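Long-range contact in hydrogenase expression/formation protein (hypb) (Archaeoglobus fulgidus, PDB 2WSM), which probably binds and hydrolyses GTP and handles nickel while hydrogenase is being matured, dimerising in a GTP-dependent way: residues E57-S69 against F106-G118. Residues are numbered along the deposited sequence; the frame is centred on the assembly and turned at random.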
loop_
_atom_site.group_PDB
_atom_site.type_symbol
_atom_site.label_atom_id
_atom_site.label_comp_id
_atom_site.label_asym_id
_atom_site.label_seq_id
_atom_site.Cartn_x
_atom_site.Cartn_y
_atom_site.Cartn_z
ATOM N N GLU A 57 24.594 18.653 -17.320
ATOM C CA GLU A 57 25.747 18.257 -16.516
ATOM C C GLU A 57 25.662 16.781 -16.128
ATOM O O GLU A 57 26.675 16.144 -15.837
ATOM C CB GLU A 57 25.836 19.106 -15.242
ATOM C CG GLU A 57 25.212 20.491 -15.345
ATOM C CD GLU A 57 24.777 21.037 -13.987
ATOM O OE1 GLU A 57 24.090 22.085 -13.952
ATOM O OE2 GLU A 57 25.115 20.415 -12.954
ATOM N N VAL A 58 24.448 16.240 -16.127
ATOM C CA VAL A 58 24.210 14.890 -15.618
ATOM C C VAL A 58 23.321 14.081 -16.552
ATOM O O VAL A 58 22.274 14.555 -16.979
ATOM C CB VAL A 58 23.540 14.943 -14.229
ATOM C CG1 VAL A 58 23.261 13.543 -13.710
ATOM C CG2 VAL A 58 24.410 15.720 -13.251
ATOM N N LYS A 59 23.736 12.854 -16.854
ATOM C CA LYS A 59 22.959 11.971 -17.720
ATOM C C LYS A 59 21.815 11.302 -16.954
ATOM O O LYS A 59 22.044 10.489 -16.061
ATOM C CB LYS A 59 23.860 10.912 -18.362
ATOM C CG LYS A 59 23.150 10.012 -19.361
ATOM C CD LYS A 59 22.853 10.753 -20.663
ATOM C CE LYS A 59 22.430 9.791 -21.771
ATOM N NZ LYS A 59 21.069 9.226 -21.534
ATOM N N ILE A 60 20.585 11.640 -17.324
ATOM C CA ILE A 60 19.407 11.207 -16.578
ATOM C C ILE A 60 18.508 10.269 -17.371
ATOM O O ILE A 60 18.211 10.515 -18.543
ATOM C CB ILE A 60 18.565 12.425 -16.144
ATOM C CG1 ILE A 60 19.364 13.311 -15.193
ATOM C CG2 ILE A 60 17.257 11.981 -15.500
ATOM C CD1 ILE A 60 18.749 14.683 -14.972
ATOM N N GLY A 61 18.072 9.193 -16.717
ATOM C CA GLY A 61 17.048 8.326 -17.263
ATOM C C GLY A 61 15.763 8.491 -16.466
ATOM O O GLY A 61 15.789 8.855 -15.289
ATOM N N ALA A 62 14.632 8.221 -17.109
ATOM C CA ALA A 62 13.342 8.313 -16.444
ATOM C C ALA A 62 12.471 7.097 -16.735
ATOM O O ALA A 62 12.256 6.733 -17.887
ATOM C CB ALA A 62 12.628 9.588 -16.860
ATOM N N MET A 63 11.984 6.470 -15.674
ATOM C CA MET A 63 11.016 5.390 -15.779
ATOM C C MET A 63 9.702 5.851 -15.163
ATOM O O MET A 63 9.611 6.069 -13.952
ATOM C CB MET A 63 11.536 4.140 -15.071
ATOM C CG MET A 63 12.855 3.631 -15.652
ATOM S SD MET A 63 13.391 2.047 -14.981
ATOM C CE MET A 63 12.071 0.985 -15.560
ATOM N N LEU A 64 8.686 6.012 -16.005
ATOM C CA LEU A 64 7.419 6.586 -15.564
ATOM C C LEU A 64 6.369 5.521 -15.307
ATOM O O LEU A 64 5.814 4.947 -16.242
ATOM C CB LEU A 64 6.907 7.600 -16.587
ATOM C CG LEU A 64 7.849 8.757 -16.919
ATOM C CD1 LEU A 64 7.213 9.672 -17.941
ATOM C CD2 LEU A 64 8.246 9.544 -15.651
ATOM N N GLY A 65 6.092 5.279 -14.029
ATOM C CA GLY A 65 5.126 4.283 -13.612
ATOM C C GLY A 65 3.722 4.802 -13.368
ATOM O O GLY A 65 2.822 4.020 -13.075
ATOM N N ASP A 66 3.529 6.115 -13.451
ATOM C CA ASP A 66 2.172 6.652 -13.547
ATOM C C ASP A 66 1.873 6.877 -15.020
ATOM O O ASP A 66 2.786 7.128 -15.804
ATOM C CB ASP A 66 2.022 7.956 -12.759
ATOM C CG ASP A 66 1.208 7.784 -11.487
ATOM O OD1 ASP A 66 1.318 8.638 -10.588
ATOM O OD2 ASP A 66 0.449 6.798 -11.387
ATOM N N VAL A 67 0.609 6.758 -15.414
ATOM C CA VAL A 67 0.268 7.058 -16.799
ATOM C C VAL A 67 0.573 8.523 -17.059
ATOM O O VAL A 67 0.137 9.403 -16.320
ATOM C CB VAL A 67 -1.210 6.758 -17.144
ATOM C CG1 VAL A 67 -1.547 7.294 -18.533
ATOM C CG2 VAL A 67 -1.486 5.262 -17.072
ATOM N N VAL A 68 1.343 8.778 -18.105
ATOM C CA VAL A 68 1.729 10.139 -18.445
ATOM C C VAL A 68 1.148 10.537 -19.800
ATOM O O VAL A 68 1.147 9.746 -20.741
ATOM C CB VAL A 68 3.259 10.295 -18.444
ATOM C CG1 VAL A 68 3.664 11.582 -19.128
ATOM C CG2 VAL A 68 3.792 10.240 -17.015
ATOM N N SER A 69 0.634 11.760 -19.875
ATOM C CA SER A 69 0.041 12.281 -21.099
ATOM C C SER A 69 1.074 12.351 -22.213
ATOM O O SER A 69 2.274 12.245 -21.966
ATOM C CB SER A 69 -0.524 13.675 -20.850
ATOM O OG SER A 69 0.529 14.612 -20.722
ATOM N N PHE A 106 19.186 1.691 -19.346
ATOM C CA PHE A 106 19.549 2.881 -18.585
ATOM C C PHE A 106 20.931 2.790 -17.912
ATOM O O PHE A 106 21.289 3.639 -17.098
ATOM C CB PHE A 106 18.470 3.194 -17.548
ATOM C CG PHE A 106 17.140 3.562 -18.145
ATOM C CD1 PHE A 106 16.173 2.596 -18.365
ATOM C CD2 PHE A 106 16.852 4.877 -18.475
ATOM C CE1 PHE A 106 14.947 2.933 -18.911
ATOM C CE2 PHE A 106 15.629 5.223 -19.020
ATOM C CZ PHE A 106 14.674 4.250 -19.239
ATOM N N SER A 107 21.705 1.771 -18.267
ATOM C CA SER A 107 23.016 1.558 -17.655
ATOM C C SER A 107 23.973 2.739 -17.869
ATOM O O SER A 107 24.937 2.918 -17.115
ATOM C CB SER A 107 23.648 0.260 -18.172
ATOM O OG SER A 107 24.085 0.401 -19.518
ATOM N N ASP A 108 23.698 3.555 -18.882
ATOM C CA ASP A 108 24.548 4.708 -19.179
ATOM C C ASP A 108 24.139 6.009 -18.478
ATOM O O ASP A 108 24.772 7.048 -18.675
ATOM C CB ASP A 108 24.624 4.935 -20.693
ATOM C CG ASP A 108 23.268 5.224 -21.305
ATOM O OD1 ASP A 108 22.786 6.369 -21.165
ATOM O OD2 ASP A 108 22.684 4.308 -21.924
ATOM N N CYS A 109 23.095 5.964 -17.658
ATOM C CA CYS A 109 22.680 7.163 -16.931
ATOM C C CYS A 109 23.372 7.256 -15.573
ATOM O O CYS A 109 23.598 6.248 -14.909
ATOM C CB CYS A 109 21.156 7.203 -16.755
ATOM S SG CYS A 109 20.179 7.032 -18.286
ATOM N N ASP A 110 23.716 8.472 -15.165
ATOM C CA ASP A 110 24.244 8.702 -13.828
ATOM C C ASP A 110 23.112 8.595 -12.822
ATOM O O ASP A 110 23.278 8.078 -11.722
ATOM C CB ASP A 110 24.872 10.096 -13.730
ATOM C CG ASP A 110 25.898 10.347 -14.813
ATOM O OD1 ASP A 110 26.592 9.385 -15.206
ATOM O OD2 ASP A 110 26.002 11.504 -15.273
ATOM N N LEU A 111 21.950 9.086 -13.223
ATOM C CA LEU A 111 20.814 9.196 -12.328
ATOM C C LEU A 111 19.570 8.647 -13.012
ATOM O O LEU A 111 19.211 9.090 -14.105
ATOM C CB LEU A 111 20.612 10.664 -11.944
ATOM C CG LEU A 111 19.415 11.032 -11.064
ATOM C CD1 LEU A 111 19.607 10.495 -9.657
ATOM C CD2 LEU A 111 19.222 12.545 -11.050
ATOM N N LEU A 112 18.930 7.676 -12.369
ATOM C CA LEU A 112 17.697 7.085 -12.862
ATOM C C LEU A 112 16.511 7.445 -11.968
ATOM O O LEU A 112 16.396 6.959 -10.832
ATOM C CB LEU A 112 17.826 5.566 -12.932
ATOM C CG LEU A 112 16.580 4.824 -13.418
ATOM C CD1 LEU A 112 16.229 5.237 -14.836
ATOM C CD2 LEU A 112 16.804 3.329 -13.341
ATOM N N LEU A 113 15.634 8.296 -12.483
ATOM C CA LEU A 113 14.457 8.733 -11.739
ATOM C C LEU A 113 13.273 7.800 -11.984
ATOM O O LEU A 113 12.769 7.694 -13.102
ATOM C CB LEU A 113 14.113 10.177 -12.101
ATOM C CG LEU A 113 15.268 11.131 -11.774
ATOM C CD1 LEU A 113 15.018 12.546 -12.298
ATOM C CD2 LEU A 113 15.553 11.145 -10.285
ATOM N N ILE A 114 12.848 7.109 -10.933
ATOM C CA ILE A 114 11.781 6.128 -11.044
ATOM C C ILE A 114 10.492 6.613 -10.387
ATOM O O ILE A 114 10.379 6.692 -9.155
ATOM C CB ILE A 114 12.185 4.776 -10.440
ATOM C CG1 ILE A 114 13.515 4.299 -11.039
ATOM C CG2 ILE A 114 11.089 3.747 -10.664
ATOM C CD1 ILE A 114 13.933 2.905 -10.589
ATOM N N GLU A 115 9.516 6.928 -11.227
ATOM C CA GLU A 115 8.223 7.389 -10.760
ATOM C C GLU A 115 7.285 6.219 -10.460
ATOM O O GLU A 115 6.836 5.500 -11.360
ATOM C CB GLU A 115 7.603 8.326 -11.798
ATOM C CG GLU A 115 6.249 8.860 -11.396
ATOM C CD GLU A 115 5.530 9.506 -12.553
ATOM O OE1 GLU A 115 4.921 8.767 -13.359
ATOM O OE2 GLU A 115 5.577 10.749 -12.659
ATOM N N ASN A 116 6.994 6.024 -9.183
ATOM C CA ASN A 116 6.098 4.958 -8.771
ATOM C C ASN A 116 4.640 5.279 -9.118
ATOM O O ASN A 116 4.312 6.408 -9.494
ATOM C CB ASN A 116 6.249 4.695 -7.269
ATOM C CG ASN A 116 6.150 3.218 -6.923
ATOM O OD1 ASN A 116 5.218 2.530 -7.333
ATOM N ND2 ASN A 116 7.122 2.727 -6.175
ATOM N N VAL A 117 3.781 4.274 -8.981
ATOM C CA VAL A 117 2.333 4.408 -9.162
ATOM C C VAL A 117 1.751 5.475 -8.228
ATOM O O VAL A 117 2.293 5.732 -7.144
ATOM C CB VAL A 117 1.623 3.036 -8.912
ATOM C CG1 VAL A 117 0.125 3.102 -9.231
ATOM C CG2 VAL A 117 2.293 1.943 -9.745
ATOM N N GLY A 118 0.656 6.097 -8.653
ATOM C CA GLY A 118 -0.022 7.106 -7.850
ATOM C C GLY A 118 -0.788 6.474 -6.694
ATOM O O GLY A 118 -1.987 6.225 -6.799
#
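The carbonyl oxygen of K59 is gripped by two successive amides: the N of L111 reaches K59 O at 3.2 Å along a fairly straight bond, and D110 N adds a weak, bent one. D110 returns a bond through its carboxylate, whose OD2 accepts K59 N at 3.1 Å from above the carboxylate plane. An aspartate suits this place, its short side chain being enough to tie down the amide just ahead of strand 60-64. The lysine chain, bent at chi2 and chi4, lays CG against D108 O and brings NZ to a weak salt bridge with D108 OD1, an oxygen also paired with K82. From here strands 60-64 and 111-118 run parallel as neighbours in the central sheet of a P-loop GTPase, and their amides and carbonyls bond in the regular ladder from G61 N to L111 O through E115 N to M63 O. G61 suits its place because a CB would run into C109 SG, 3.5 Å from G61 CA, and into the F106 ring. M63 lays CG over one face of that ring, its SD 4.8 Å from the centroid in an oblique Met-aromatic contact, and its CG also meets L112 CD1. On the other side of the sheet I60 CG2 packs on L113 CD1, facing helix 43-54. E115 holds CG anti to the backbone N (chi1 -180°) and runs out straight beyond it to touch K43 and I47 of that helix; OE1 takes D66 N at 3.0 Å on its anti side, while OE2 hydrogen-bonds T44 OG1, part of a probable Walker A motif. D66 OD2 receives G118 N at 2.8 Å from above the carboxylate plane, in a bent bond, and OD1 pairs with K43. Cutting this side chain back to an alanine is likely to leave G118 N without its acceptor and to take away the carboxylate that K43 pairs with.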